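Side-chain contacts in proline dehydrogenase (Bradyrhizobium japonicum USDA 110, PDB 3HAZ), which probably oxidises proline to glutamate in two steps, with FAD serving the proline dehydrogenase half and NAD the aldehyde dehydrogenase half: residues 249-254 and 830-835; 353-356 and 362-365; 525-530 and 602-607. All coordinates share one frame; numbering follows the deposited sequence.

Contact 1 (249-254 and 830-835); sequences AISRAR and ATHVGP
Ile250 and Ala830 meet where the proline dehydrogenase barrel faces the aldehyde dehydrogenase part of the same chain, joining the start of helix 252-272 to the loop before helix 839-855. The carbonyl of Ile250 receives a CA-H...O contact from Ala830: O to CA is 3.4 Å, with 134° at the hydrogen, and Ala830 CB lies beside the same oxygen. No direct hydrogen bond crosses the two segments. One polar link is a water that donates both to Ser251 OG (2.7 Å) and to Ala830 O (2.8 Å).

Next to this, the Ile250 side chain runs obliquely past the imidazole of His832, its CD1 ending 4.0 Å from NE2. CG1 is wedged between the backbone N and the carbonyl carbon (chi1 65°), which sends CD1 toward that ring. Glu248 is the second-shell organiser, since its OE2 bonds both Ser251 OG and His832 NE2. The other ring nitrogen, ND1, pairs with the backbone N of Lys822, consistent with ND1 accepting and the proton residing on NE2. Arg254 forms salt bridges with Glu258 and Glu820, the latter a further tie between the two parts. One face of the imidazole carries Ala830 O, 3.9 Å above the ring plane and offset toward the rim.

Contact 2 (353-356 and 362-365); sequences KRAQ and GYPV
The backbones come nearest at Ala355 and Tyr363, CA to CA 6.1 Å, where the chain leaves a helix and doubles back along it. Ala355 points its methyl at the returning segment: CB lies 3.6 Å from Tyr363 CD2, approaching the ring obliquely, and 3.8 Å from Gly362 O. The next residue, Gln356, supplies the polar half. Its NE2 donates to Tyr363 OH at 2.9 Å, with an N-H...O angle of 166°; the hydroxyl oxygen lies almost in the amide plane, and NE2 stands at the ring edge, near the plane of the phenol. Amide and ring are turned 58° from each other. Helices 348-357 and 369-384 both lie in the crossover from strand 338-343 to strand 390-395 of the TIM barrel, and the contact packs the loop between them against the first.

With CG set beside the backbone N (chi1 -64°) and the chain extended beyond it, Gln356 also brings its CG to 3.3 Å from Tyr363 OH. The hydroxyl has a second partner in Pro503 O; a carbonyl can only accept, so the phenol must donate there while accepting from the amide. At the far end of that amide, OE1 takes a hydrogen bond from Thr639 N of the second subunit.

Contact 3 (525-530 and 602-607); sequences TALDQL and KTLDDA
Two helices pack here through leucines: the first half of helix 524-536 and the first turn of helix 604-629 in the aldehyde dehydrogenase part. Their nearest CA atoms, those of Leu530 and Leu604, are still 9.3 Å apart, so the backbones do not meet and the side chains bridge the gap. Leu604 reaches across from one helix; Leu527 and Leu530, three residues apart and thus on neighbouring positions of one helical face, receive it.

A single methyl does most of the touching. Leu604 CD2 lies 3.8 Å from Leu530 CD2, the two side chains meeting tip to tip, and 3.9 Å from Leu527 CD1, whose side chain it passes obliquely. The other branch, Leu604 CD1, adds a looser contact to Leu530 CD2 at 4.1 Å. All of this depends on an outstretched Leu604, its CG opposite the backbone N (chi1 -177°), which carries both methyls off the helix toward the partner. A glycine here would probably open a gap facing the methyls of Leu527 and Leu530 and leave those two ends with greater freedom to turn.

Leu604 opens its helix, right after Thr603 at the N-cap, whose side chain makes no capping bond; Thr603 O accepts from Ala607 N at 3.0 Å. On the far side of this turn Asp606 is held by a salt bridge to Arg793 and a hydrogen bond to Ser789. Around the leucines, Leu530 also touches Phe521 in the segment preceding helix 524-536, and Leu604 leans on Ile593 and Gln597 of helix 589-598, so its side chain packs against two helices.

Contacts 1 and 3 adjoin, their centres 11 Å apart on the same side of the chain's centre. Thr603 CG2 packs 3.5 Å from Thr831 O, and Ile250 CG2 lies 4.2 Å from Leu527 CD2, so the two pairings share one packed region, in which only contact 1 pairs the barrel with the aldehyde dehydrogenase part; both are away from the annotated sites. Contact 2 is separate: about 10 Å divides its nearest atoms from those of either other contact, with centres 23 Å from contact 1 and 18 Å from contact 3. It is also the one near a cofactor, the side chain of Tyr363 being about 9 Å from FAD and about 4 Å from that of Thr367, an FAD-binding residue.

Contact 1 (249-254 and 830-835)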
loop_
_atom_site.group_PDB
_atom_site.type_symbol
_atom_site.label_atom_id
_atom_site.label_comp_id
_atom_site.label_asym_id
_atom_site.label_seq_id
_atom_site.Cartn_x
_atom_site.Cartn_y
_atom_site.Cartn_z
ATOM N N ALA A 249 -43.843 16.154 21.852
ATOM C CA ALA A 249 -44.461 17.048 20.874
ATOM C C ALA A 249 -45.867 16.628 20.425
ATOM O O ALA A 249 -46.771 17.462 20.361
ATOM C CB ALA A 249 -43.552 17.215 19.670
ATOM N N ILE A 250 -46.059 15.352 20.095
ATOM C CA ILE A 250 -47.356 14.928 19.561
ATOM C C ILE A 250 -48.472 14.990 20.605
ATOM O O ILE A 250 -49.654 15.015 20.259
ATOM C CB ILE A 250 -47.318 13.526 18.905
ATOM C CG1 ILE A 250 -46.998 12.446 19.942
ATOM C CG2 ILE A 250 -46.337 13.503 17.728
ATOM C CD1 ILE A 250 -47.145 11.036 19.416
ATOM N N SER A 251 -48.100 15.021 21.880
ATOM C CA SER A 251 -49.093 15.180 22.939
ATOM C C SER A 251 -49.128 16.615 23.469
ATOM O O SER A 251 -49.583 16.863 24.583
ATOM C CB SER A 251 -48.824 14.192 24.078
ATOM O OG SER A 251 -48.975 12.852 23.633
ATOM N N ARG A 252 -48.649 17.561 22.667
ATOM C CA ARG A 252 -48.569 18.953 23.109
ATOM C C ARG A 252 -49.896 19.492 23.656
ATOM O O ARG A 252 -49.912 20.205 24.664
ATOM C CB ARG A 252 -48.053 19.856 21.985
ATOM C CG ARG A 252 -48.280 21.346 22.250
ATOM C CD ARG A 252 -47.679 22.223 21.154
ATOM N NE ARG A 252 -46.254 22.482 21.366
ATOM C CZ ARG A 252 -45.265 21.793 20.797
ATOM N NH1 ARG A 252 -45.537 20.787 19.979
ATOM N NH2 ARG A 252 -44.000 22.108 21.052
ATOM N N ALA A 253 -51.009 19.150 23.008
ATOM C CA ALA A 253 -52.302 19.682 23.443
ATOM C C ALA A 253 -52.606 19.336 24.898
ATOM O O ALA A 253 -52.933 20.219 25.689
ATOM C CB ALA A 253 -53.433 19.220 22.524
ATOM N N ARG A 254 -52.494 18.063 25.261
ATOM C CA ARG A 254 -52.789 17.669 26.636
ATOM C C ARG A 254 -51.714 18.152 27.617
ATOM O O ARG A 254 -52.019 18.461 28.765
ATOM C CB ARG A 254 -52.993 16.158 26.752
ATOM C CG ARG A 254 -51.725 15.344 26.555
ATOM C CD ARG A 254 -51.970 13.883 26.887
ATOM N NE ARG A 254 -52.095 13.669 28.324
ATOM C CZ ARG A 254 -51.903 12.499 28.923
ATOM N NH1 ARG A 254 -52.029 12.393 30.241
ATOM N NH2 ARG A 254 -51.577 11.432 28.202
ATOM N N ALA A 830 -52.029 13.049 17.824
ATOM C CA ALA A 830 -51.902 12.686 19.233
ATOM C C ALA A 830 -52.149 11.197 19.476
ATOM O O ALA A 830 -51.927 10.702 20.575
ATOM C CB ALA A 830 -52.852 13.522 20.076
ATOM N N THR A 831 -52.609 10.488 18.450
ATOM C CA THR A 831 -52.960 9.076 18.592
ATOM C C THR A 831 -51.732 8.186 18.692
ATOM O O THR A 831 -50.769 8.354 17.946
ATOM C CB THR A 831 -53.831 8.595 17.413
ATOM O OG1 THR A 831 -55.062 9.328 17.412
ATOM C CG2 THR A 831 -54.137 7.108 17.542
ATOM N N HIS A 832 -51.772 7.249 19.630
ATOM C CA HIS A 832 -50.684 6.305 19.834
ATOM C C HIS A 832 -51.070 4.951 19.266
ATOM O O HIS A 832 -50.230 4.221 18.739
ATOM C CB HIS A 832 -50.375 6.151 21.330
ATOM C CG HIS A 832 -49.755 7.364 21.953
ATOM N ND1 HIS A 832 -50.350 8.058 22.987
ATOM C CD2 HIS A 832 -48.591 8.004 21.691
ATOM C CE1 HIS A 832 -49.581 9.075 23.330
ATOM N NE2 HIS A 832 -48.507 9.066 22.559
ATOM N N VAL A 833 -52.349 4.618 19.391
ATOM C CA VAL A 833 -52.843 3.322 18.961
ATOM C C VAL A 833 -54.053 3.487 18.061
ATOM O O VAL A 833 -55.104 3.951 18.502
ATOM C CB VAL A 833 -53.242 2.451 20.158
ATOM C CG1 VAL A 833 -53.775 1.107 19.671
ATOM C CG2 VAL A 833 -52.057 2.263 21.104
ATOM N N GLY A 834 -53.897 3.114 16.797
ATOM C CA GLY A 834 -54.984 3.201 15.841
ATOM C C GLY A 834 -55.847 1.953 15.871
ATOM O O GLY A 834 -55.668 1.089 16.734
ATOM N N PRO A 835 -56.790 1.846 14.922
ATOM C CA PRO A 835 -57.715 0.710 14.922
ATOM C C PRO A 835 -57.038 -0.546 14.410
ATOM O O PRO A 835 -56.031 -0.456 13.715
ATOM C CB PRO A 835 -58.808 1.146 13.945
ATOM C CG PRO A 835 -58.150 2.124 13.037
ATOM C CD PRO A 835 -57.016 2.765 13.793
HETATM O O HOH W 1 -51.399 11.750 23.142
#

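Contact 2 (353-356 and 362-365)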
loop_
_atom_site.group_PDB
_atom_site.type_symbol
_atom_site.label_atom_id
_atom_site.label_comp_id
_atom_site.label_asym_id
_atom_site.label_seq_id
_atom_site.Cartn_x
_atom_site.Cartn_y
_atom_site.Cartn_z
ATOM N N LYS A 353 -27.364 9.419 18.307
ATOM C CA LYS A 353 -28.030 8.168 17.974
ATOM C C LYS A 353 -29.415 8.444 17.408
ATOM O O LYS A 353 -29.789 7.902 16.366
ATOM C CB LYS A 353 -28.121 7.249 19.201
ATOM C CG LYS A 353 -28.709 5.862 18.903
ATOM C CD LYS A 353 -28.536 4.928 20.090
ATOM C CE LYS A 353 -29.101 3.541 19.796
ATOM N NZ LYS A 353 -29.023 2.656 21.001
ATOM N N ARG A 354 -30.168 9.307 18.086
ATOM C CA ARG A 354 -31.532 9.595 17.664
ATOM C C ARG A 354 -31.597 10.165 16.251
ATOM O O ARG A 354 -32.439 9.766 15.449
ATOM C CB ARG A 354 -32.206 10.564 18.636
ATOM C CG ARG A 354 -32.684 9.920 19.923
ATOM C CD ARG A 354 -33.235 10.980 20.853
ATOM N NE ARG A 354 -33.873 10.407 22.032
ATOM C CZ ARG A 354 -34.760 11.056 22.774
ATOM N NH1 ARG A 354 -35.306 10.465 23.831
ATOM N NH2 ARG A 354 -35.104 12.298 22.452
ATOM N N ALA A 355 -30.729 11.125 15.961
ATOM C CA ALA A 355 -30.770 11.786 14.666
ATOM C C ALA A 355 -30.441 10.784 13.554
ATOM O O ALA A 355 -31.014 10.843 12.472
ATOM C CB ALA A 355 -29.819 12.982 14.639
ATOM N N GLN A 356 -29.530 9.858 13.839
ATOM C CA GLN A 356 -29.211 8.786 12.898
ATOM C C GLN A 356 -30.388 7.835 12.708
ATOM O O GLN A 356 -30.769 7.543 11.580
ATOM C CB GLN A 356 -27.962 8.021 13.349
ATOM C CG GLN A 356 -26.712 8.896 13.341
ATOM C CD GLN A 356 -25.458 8.149 13.717
ATOM O OE1 GLN A 356 -25.508 6.980 14.095
ATOM N NE2 GLN A 356 -24.314 8.824 13.613
ATOM N N GLY A 362 -29.615 16.435 9.817
ATOM C CA GLY A 362 -28.423 16.861 10.531
ATOM C C GLY A 362 -28.573 16.674 12.033
ATOM O O GLY A 362 -29.584 16.136 12.490
ATOM N N TYR A 363 -27.568 17.119 12.787
ATOM C CA TYR A 363 -27.552 17.006 14.247
ATOM C C TYR A 363 -27.875 18.341 14.920
ATOM O O TYR A 363 -27.368 19.384 14.507
ATOM C CB TYR A 363 -26.181 16.516 14.724
ATOM C CG TYR A 363 -25.785 15.182 14.137
ATOM C CD1 TYR A 363 -24.857 15.095 13.097
ATOM C CD2 TYR A 363 -26.355 14.006 14.606
ATOM C CE1 TYR A 363 -24.502 13.857 12.550
ATOM C CE2 TYR A 363 -26.008 12.774 14.071
ATOM C CZ TYR A 363 -25.087 12.703 13.050
ATOM O OH TYR A 363 -24.759 11.464 12.544
ATOM N N PRO A 364 -28.719 18.312 15.968
ATOM C CA PRO A 364 -29.075 19.540 16.692
ATOM C C PRO A 364 -27.949 20.001 17.617
ATOM O O PRO A 364 -27.984 21.120 18.139
ATOM C CB PRO A 364 -30.298 19.121 17.514
ATOM C CG PRO A 364 -30.149 17.641 17.702
ATOM C CD PRO A 364 -29.437 17.126 16.475
ATOM N N VAL A 365 -26.967 19.130 17.823
ATOM C CA VAL A 365 -25.828 19.443 18.671
ATOM C C VAL A 365 -24.580 19.522 17.816
ATOM O O VAL A 365 -24.531 18.938 16.734
ATOM C CB VAL A 365 -25.592 18.358 19.740
ATOM C CG1 VAL A 365 -26.658 18.422 20.833
ATOM C CG2 VAL A 365 -25.547 16.972 19.091
#

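Contact 3 (525-530 and 602-607)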
loop_
_atom_site.group_PDB
_atom_site.type_symbol
_atom_site.label_atom_id
_atom_site.label_comp_id
_atom_site.label_asym_id
_atom_site.label_seq_id
_atom_site.Cartn_x
_atom_site.Cartn_y
_atom_site.Cartn_z
ATOM N N THR A 525 -41.977 23.065 13.044
ATOM C CA THR A 525 -42.036 23.410 11.629
ATOM C C THR A 525 -42.071 22.144 10.777
ATOM O O THR A 525 -42.844 22.051 9.823
ATOM C CB THR A 525 -40.840 24.286 11.199
ATOM O OG1 THR A 525 -40.822 25.489 11.978
ATOM C CG2 THR A 525 -40.954 24.656 9.734
ATOM N N ALA A 526 -41.238 21.170 11.134
ATOM C CA ALA A 526 -41.155 19.911 10.394
ATOM C C ALA A 526 -42.411 19.061 10.563
ATOM O O ALA A 526 -42.930 18.513 9.588
ATOM C CB ALA A 526 -39.906 19.115 10.821
ATOM N N LEU A 527 -42.898 18.950 11.799
ATOM C CA LEU A 527 -44.099 18.167 12.070
ATOM C C LEU A 527 -45.343 18.818 11.452
ATOM O O LEU A 527 -46.193 18.133 10.874
ATOM C CB LEU A 527 -44.297 17.964 13.577
ATOM C CG LEU A 527 -45.558 17.186 13.961
ATOM C CD1 LEU A 527 -45.586 15.816 13.285
ATOM C CD2 LEU A 527 -45.681 17.040 15.472
ATOM N N ASP A 528 -45.450 20.137 11.574
ATOM C CA ASP A 528 -46.600 20.856 11.019
ATOM C C ASP A 528 -46.654 20.726 9.501
ATOM O O ASP A 528 -47.729 20.583 8.920
ATOM C CB ASP A 528 -46.566 22.340 11.403
ATOM C CG ASP A 528 -46.790 22.570 12.893
ATOM O OD1 ASP A 528 -47.180 21.618 13.606
ATOM O OD2 ASP A 528 -46.576 23.717 13.349
ATOM N N GLN A 529 -45.490 20.774 8.858
ATOM C CA GLN A 529 -45.433 20.684 7.400
ATOM C C GLN A 529 -45.802 19.281 6.930
ATOM O O GLN A 529 -46.562 19.114 5.971
ATOM C CB GLN A 529 -44.045 21.075 6.877
ATOM C CG GLN A 529 -43.973 21.193 5.355
ATOM C CD GLN A 529 -44.893 22.282 4.807
ATOM O OE1 GLN A 529 -44.773 23.452 5.171
ATOM N NE2 GLN A 529 -45.812 21.899 3.924
ATOM N N LEU A 530 -45.259 18.275 7.609
ATOM C CA LEU A 530 -45.590 16.882 7.328
ATOM C C LEU A 530 -47.093 16.633 7.457
ATOM O O LEU A 530 -47.696 15.987 6.606
ATOM C CB LEU A 530 -44.827 15.946 8.272
ATOM C CG LEU A 530 -45.200 14.463 8.190
ATOM C CD1 LEU A 530 -45.039 13.951 6.760
ATOM C CD2 LEU A 530 -44.378 13.624 9.162
ATOM N N LYS A 602 -52.650 3.265 9.957
ATOM C CA LYS A 602 -51.412 3.458 10.704
ATOM C C LYS A 602 -51.276 4.878 11.245
ATOM O O LYS A 602 -51.662 5.840 10.580
ATOM C CB LYS A 602 -50.207 3.126 9.826
ATOM C CG LYS A 602 -50.156 1.676 9.378
ATOM C CD LYS A 602 -48.738 1.292 9.009
ATOM C CE LYS A 602 -48.530 -0.208 9.067
ATOM N NZ LYS A 602 -47.069 -0.543 8.990
ATOM N N THR A 603 -50.723 5.001 12.450
ATOM C CA THR A 603 -50.378 6.311 13.003
ATOM C C THR A 603 -49.271 6.953 12.163
ATOM O O THR A 603 -48.629 6.283 11.355
ATOM C CB THR A 603 -49.936 6.229 14.493
ATOM O OG1 THR A 603 -48.979 5.177 14.660
ATOM C CG2 THR A 603 -51.128 5.949 15.390
ATOM N N LEU A 604 -49.049 8.251 12.353
ATOM C CA LEU A 604 -48.129 8.993 11.499
ATOM C C LEU A 604 -46.703 8.442 11.522
ATOM O O LEU A 604 -46.073 8.314 10.478
ATOM C CB LEU A 604 -48.132 10.483 11.844
ATOM C CG LEU A 604 -47.249 11.366 10.958
ATOM C CD1 LEU A 604 -47.631 11.233 9.498
ATOM C CD2 LEU A 604 -47.338 12.820 11.402
ATOM N N ASP A 605 -46.197 8.109 12.703
ATOM C CA ASP A 605 -44.827 7.621 12.800
ATOM C C ASP A 605 -44.658 6.227 12.203
ATOM O O ASP A 605 -43.603 5.910 11.651
ATOM C CB ASP A 605 -44.326 7.638 14.244
ATOM C CG ASP A 605 -42.830 7.432 14.330
ATOM O OD1 ASP A 605 -42.095 8.123 13.590
ATOM O OD2 ASP A 605 -42.388 6.575 15.126
ATOM N N ASP A 606 -45.694 5.399 12.312
ATOM C CA ASP A 606 -45.661 4.060 11.725
ATOM C C ASP A 606 -45.715 4.126 10.208
ATOM O O ASP A 606 -45.062 3.344 9.522
ATOM C CB ASP A 606 -46.817 3.205 12.239
ATOM C CG ASP A 606 -46.587 2.711 13.649
ATOM O OD1 ASP A 606 -45.411 2.583 14.052
ATOM O OD2 ASP A 606 -47.582 2.449 14.351
ATOM N N ALA A 607 -46.496 5.067 9.691
ATOM C CA ALA A 607 -46.611 5.248 8.249
ATOM C C ALA A 607 -45.292 5.760 7.674
ATOM O O ALA A 607 -44.756 5.188 6.733
ATOM C CB ALA A 607 -47.756 6.201 7.920
#